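Local coordinates for AP endonuclease, family protein 2 (Mycobacterium smegmatis, PDB 5TNV), which binds magnesium in a xylose isomerase-like TIM barrel and may act as an endonuclease, at residues A[21-33]-A[314-326]. Sequence-based numbering, arbitrary orientation.
Sequences MYSAHTWPIAANM and REYILQVLTSALA
Ala24 sets its methyl group against the C-terminal turns of helix 306-325, where CB lies 3.9 Å from Leu321 CB and Leu325 CD1 comes up to 3.6 Å from the Ala24 backbone N. Next to it, His25 lays its imidazole over Leu318: in one of the two modelled conformers of Leu318, CD1 stands 3.6 Å from the ring centroid of His25, 12° off the normal, a CH-pi contact over the face. Trp27 meets two leucines differently, with Leu325 CD1 at the indole edge, 4.0 Å from CE3, and Leu321 CD1 3.9 Å from Trp27 CB; the indole NE1 turns elsewhere, to the carbonyl of Gly295. Ile29, on the first barrel strand, divides its branches. With CG2 anti to the backbone N, that methyl rests on the aliphatic stem of Arg314, 3.8 Å from CG, while CD1 reaches Ile317 CG2 at 3.7 Å. One water donates to Ile29 O at 2.7 Å and weakly accepts from Arg314 NE. Strands 29-32 and 297-299 pair to join the barrel's ends; outside that seam, residues 314-325 of the last helix run nearly antiparallel (165°) to strand 29-32. No direct hydrogen bond crosses between the segments, so this interface relies chiefly on apolar fit.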
loop_
_atom_site.group_PDB
_atom_site.type_symbol
_atom_site.label_atom_id
_atom_site.label_comp_id
_atom_site.label_asym_id
_atom_site.label_seq_id
_atom_site.Cartn_x
_atom_site.Cartn_y
_atom_site.Cartn_z
ATOM N N MET A 21 -0.320 -31.904 9.918
ATOM C CA MET A 21 0.136 -30.550 10.164
ATOM C C MET A 21 -0.906 -29.834 11.007
ATOM O O MET A 21 -1.934 -30.257 11.537
ATOM C CB MET A 21 0.391 -29.784 8.855
ATOM N N TYR A 22 -0.652 -28.565 11.161
ATOM C CA TYR A 22 -1.659 -27.701 11.748
ATOM C C TYR A 22 -2.841 -27.584 10.825
ATOM O O TYR A 22 -2.724 -27.811 9.617
ATOM C CB TYR A 22 -1.034 -26.327 11.987
ATOM C CG TYR A 22 0.114 -26.296 12.941
ATOM C CD1 TYR A 22 -0.105 -26.466 14.284
ATOM C CD2 TYR A 22 1.434 -26.118 12.517
ATOM C CE1 TYR A 22 0.943 -26.446 15.180
ATOM C CE2 TYR A 22 2.481 -26.094 13.436
ATOM C CZ TYR A 22 2.257 -26.266 14.757
ATOM O OH TYR A 22 3.283 -26.222 15.690
ATOM N N SER A 23 -3.981 -27.190 11.383
ATOM C CA SER A 23 -5.101 -26.724 10.545
ATOM C C SER A 23 -4.910 -25.232 10.286
ATOM O O SER A 23 -4.081 -24.641 10.979
ATOM C CB SER A 23 -6.408 -26.962 11.274
ATOM O OG SER A 23 -6.676 -26.005 12.285
ATOM N N ALA A 24 -5.658 -24.619 9.392
ATOM C CA ALA A 24 -5.487 -23.177 9.210
ATOM C C ALA A 24 -5.658 -22.379 10.536
ATOM O O ALA A 24 -4.839 -21.473 10.797
ATOM C CB ALA A 24 -6.428 -22.629 8.155
ATOM N N HIS A 25 -6.650 -22.699 11.336
ATOM C CA HIS A 25 -6.944 -21.874 12.538
ATOM C C HIS A 25 -6.054 -22.146 13.720
ATOM O O HIS A 25 -6.035 -21.438 14.722
ATOM C CB HIS A 25 -8.458 -22.095 12.828
ATOM C CG HIS A 25 -9.019 -21.236 11.679
ATOM N ND1 HIS A 25 -8.960 -21.653 10.346
ATOM C CD2 HIS A 25 -9.558 -19.994 11.622
ATOM C CE1 HIS A 25 -9.468 -20.741 9.529
ATOM N NE2 HIS A 25 -9.851 -19.723 10.295
ATOM N N THR A 26 -5.243 -23.187 13.652
ATOM C CA THR A 26 -4.294 -23.447 14.729
ATOM C C THR A 26 -2.866 -23.264 14.259
ATOM O O THR A 26 -1.949 -23.443 15.066
ATOM C CB THR A 26 -4.468 -24.849 15.326
ATOM O OG1 THR A 26 -4.346 -25.806 14.247
ATOM C CG2 THR A 26 -5.817 -24.921 16.019
ATOM N N TRP A 27 -2.608 -22.991 12.977
ATOM C CA TRP A 27 -1.237 -22.850 12.512
ATOM C C TRP A 27 -0.620 -21.635 13.191
ATOM O O TRP A 27 -1.151 -20.532 13.045
ATOM C CB TRP A 27 -1.224 -22.685 10.984
ATOM C CG TRP A 27 0.096 -23.007 10.359
ATOM C CD1 TRP A 27 1.328 -22.549 10.715
ATOM C CD2 TRP A 27 0.318 -23.907 9.253
ATOM N NE1 TRP A 27 2.294 -23.099 9.928
ATOM C CE2 TRP A 27 1.695 -23.940 9.000
ATOM C CE3 TRP A 27 -0.536 -24.703 8.459
ATOM C CZ2 TRP A 27 2.232 -24.708 7.989
ATOM C CZ3 TRP A 27 0.001 -25.467 7.456
ATOM C CH2 TRP A 27 1.394 -25.456 7.240
ATOM N N PRO A 28 0.472 -21.752 13.932
ATOM C CA PRO A 28 0.987 -20.568 14.628
ATOM C C PRO A 28 1.495 -19.493 13.665
ATOM O O PRO A 28 2.300 -19.797 12.805
ATOM C CB PRO A 28 2.084 -21.135 15.546
ATOM C CG PRO A 28 1.677 -22.547 15.762
ATOM C CD PRO A 28 1.217 -22.948 14.373
ATOM N N ILE A 29 1.007 -18.276 13.900
ATOM C CA ILE A 29 1.387 -17.097 13.098
ATOM C C ILE A 29 1.801 -16.043 14.109
ATOM O O ILE A 29 0.944 -15.303 14.642
ATOM C CB ILE A 29 0.293 -16.637 12.147
ATOM C CG1 ILE A 29 -0.182 -17.757 11.183
ATOM C CG2 ILE A 29 0.761 -15.433 11.382
ATOM C CD1 ILE A 29 -1.573 -17.455 10.604
ATOM N N ALA A 30 3.076 -15.971 14.424
ATOM C CA ALA A 30 3.526 -15.171 15.558
ATOM C C ALA A 30 3.832 -13.734 15.220
ATOM O O ALA A 30 4.373 -13.439 14.154
ATOM C CB ALA A 30 4.802 -15.772 16.124
ATOM N N ALA A 31 3.509 -12.824 16.136
ATOM C CA ALA A 31 3.999 -11.451 16.066
ATOM C C ALA A 31 5.432 -11.383 16.548
ATOM O O ALA A 31 5.718 -11.718 17.726
ATOM C CB ALA A 31 3.155 -10.510 16.894
ATOM N N ASN A 32 6.352 -10.936 15.731
ATOM C CA ASN A 32 7.735 -10.700 16.168
ATOM C C ASN A 32 7.775 -9.471 17.045
ATOM O O ASN A 32 7.246 -8.450 16.631
ATOM C CB ASN A 32 8.606 -10.516 14.921
ATOM C CG ASN A 32 10.082 -10.461 15.161
ATOM O OD1 ASN A 32 10.516 -9.492 15.794
ATOM N ND2 ASN A 32 10.861 -11.411 14.697
ATOM N N MET A 33 8.384 -9.542 18.245
ATOM C CA MET A 33 8.381 -8.444 19.211
ATOM C C MET A 33 9.547 -7.459 19.060
ATOM O O MET A 33 9.640 -6.528 19.853
ATOM C CB MET A 33 8.388 -9.024 20.636
ATOM C CG MET A 33 7.149 -9.867 20.933
ATOM S SD MET A 33 5.587 -8.951 20.960
ATOM C CE MET A 33 5.721 -8.136 22.556
ATOM N N ARG A 314 -0.940 -11.307 9.427
ATOM C CA ARG A 314 -1.448 -12.518 10.049
ATOM C C ARG A 314 -2.820 -12.883 9.462
ATOM O O ARG A 314 -3.082 -14.034 9.113
ATOM C CB ARG A 314 -1.564 -12.346 11.572
ATOM C CG ARG A 314 -2.387 -13.470 12.198
ATOM C CD ARG A 314 -2.568 -13.316 13.715
ATOM N NE ARG A 314 -3.650 -14.235 14.181
ATOM C CZ ARG A 314 -4.918 -13.958 14.005
ATOM N NH1 ARG A 314 -5.338 -12.857 13.483
ATOM N NH2 ARG A 314 -5.786 -14.863 14.396
ATOM N N GLU A 315 -3.712 -11.893 9.365
ATOM C CA GLU A 315 -5.036 -12.156 8.808
ATOM C C GLU A 315 -4.926 -12.662 7.374
ATOM O O GLU A 315 -5.690 -13.533 6.952
ATOM C CB GLU A 315 -5.918 -10.925 8.903
ATOM C CG GLU A 315 -6.324 -10.612 10.318
ATOM C CD GLU A 315 -7.204 -9.407 10.475
ATOM O OE1 GLU A 315 -7.490 -8.765 9.474
ATOM O OE2 GLU A 315 -7.586 -9.099 11.639
ATOM N N TYR A 316 -3.999 -12.090 6.608
ATOM C CA TYR A 316 -3.742 -12.503 5.236
ATOM C C TYR A 316 -3.339 -13.962 5.159
ATOM O O TYR A 316 -3.890 -14.727 4.361
ATOM C CB TYR A 316 -2.664 -11.574 4.667
ATOM C CG TYR A 316 -2.186 -11.997 3.294
ATOM C CD1 TYR A 316 -2.867 -11.542 2.174
ATOM C CD2 TYR A 316 -1.097 -12.813 3.084
ATOM C CE1 TYR A 316 -2.497 -11.894 0.901
ATOM C CE2 TYR A 316 -0.693 -13.137 1.813
ATOM C CZ TYR A 316 -1.397 -12.675 0.713
ATOM O OH TYR A 316 -0.968 -13.009 -0.552
ATOM N N ILE A 317 -2.346 -14.346 5.952
ATOM C CA ILE A 317 -1.864 -15.726 5.958
ATOM C C ILE A 317 -3.005 -16.668 6.329
ATOM O O ILE A 317 -3.174 -17.729 5.720
ATOM C CB ILE A 317 -0.646 -15.892 6.895
ATOM C CG1 ILE A 317 0.549 -15.073 6.416
ATOM C CG2 ILE A 317 -0.284 -17.353 7.085
ATOM C CD1 ILE A 317 1.626 -14.898 7.443
ATOM N N LEU A 318 -3.798 -16.312 7.338
ATOM C CA LEU A 318 -4.891 -17.171 7.757
ATOM C C LEU A 318 -5.859 -17.382 6.589
ATOM O O LEU A 318 -6.317 -18.519 6.411
ATOM C CB LEU A 318 -5.525 -16.552 8.998
ATOM C CG LEU A 318 -6.781 -17.246 9.522
ATOM C CD1 LEU A 318 -6.442 -18.652 9.979
ATOM C CD2 LEU A 318 -7.425 -16.390 10.603
ATOM N N GLN A 319 -6.181 -16.383 5.798
ATOM C CA GLN A 319 -7.093 -16.597 4.661
ATOM C C GLN A 319 -6.426 -17.507 3.652
ATOM O O GLN A 319 -7.122 -18.376 3.060
ATOM C CB GLN A 319 -7.538 -15.260 4.073
ATOM C CG GLN A 319 -8.636 -15.414 3.024
ATOM C CD GLN A 319 -8.226 -15.844 1.617
ATOM O OE1 GLN A 319 -7.122 -15.547 1.144
ATOM N NE2 GLN A 319 -9.088 -16.581 0.956
ATOM N N VAL A 320 -5.184 -17.292 3.295
ATOM C CA VAL A 320 -4.505 -18.099 2.299
ATOM C C VAL A 320 -4.514 -19.571 2.754
ATOM O O VAL A 320 -4.828 -20.470 1.966
ATOM C CB VAL A 320 -3.073 -17.582 2.034
ATOM C CG1 VAL A 320 -2.277 -18.553 1.163
ATOM C CG2 VAL A 320 -3.098 -16.204 1.367
ATOM N N LEU A 321 -4.152 -19.799 4.001
ATOM C CA LEU A 321 -4.111 -21.160 4.563
ATOM C C LEU A 321 -5.487 -21.778 4.579
ATOM O O LEU A 321 -5.653 -22.964 4.267
ATOM C CB LEU A 321 -3.549 -21.171 5.992
ATOM C CG LEU A 321 -2.078 -20.824 6.162
ATOM C CD1 LEU A 321 -1.720 -20.786 7.635
ATOM C CD2 LEU A 321 -1.139 -21.796 5.417
ATOM N N THR A 322 -6.491 -20.991 4.956
ATOM C CA THR A 322 -7.862 -21.538 5.053
ATOM C C THR A 322 -8.278 -22.073 3.686
ATOM O O THR A 322 -8.781 -23.199 3.562
ATOM C CB THR A 322 -8.838 -20.496 5.552
ATOM O OG1 THR A 322 -8.490 -20.126 6.899
ATOM C CG2 THR A 322 -10.293 -20.967 5.534
ATOM N N SER A 323 -8.079 -21.280 2.647
ATOM C CA SER A 323 -8.413 -21.713 1.298
ATOM C C SER A 323 -7.596 -22.948 0.860
ATOM O O SER A 323 -8.125 -23.889 0.296
ATOM C CB SER A 323 -8.223 -20.562 0.320
ATOM O OG SER A 323 -8.424 -21.021 -1.006
ATOM N N ALA A 324 -6.289 -22.940 1.122
ATOM C CA ALA A 324 -5.398 -23.986 0.640
ATOM C C ALA A 324 -5.629 -25.303 1.353
ATOM O O ALA A 324 -5.363 -26.363 0.771
ATOM C CB ALA A 324 -3.944 -23.584 0.844
ATOM N N LEU A 325 -6.123 -25.265 2.595
ATOM C CA LEU A 325 -6.292 -26.455 3.403
ATOM C C LEU A 325 -7.711 -26.952 3.473
ATOM O O LEU A 325 -7.957 -28.007 4.029
ATOM C CB LEU A 325 -5.755 -26.176 4.853
ATOM C CG LEU A 325 -4.248 -25.889 4.959
ATOM C CD1 LEU A 325 -3.926 -25.500 6.408
ATOM C CD2 LEU A 325 -3.424 -27.084 4.491
ATOM N N ALA A 326 -8.659 -26.210 2.893
ATOM C CA ALA A 326 -10.054 -26.565 2.937
ATOM C C ALA A 326 -10.292 -27.887 2.222
ATOM O O ALA A 326 -11.222 -28.588 2.667
ATOM C CB ALA A 326 -10.910 -25.451 2.387
ATOM O OXT ALA A 326 -9.623 -28.224 1.255
HETATM O O HOH W 1 -1.361 -15.508 16.004
#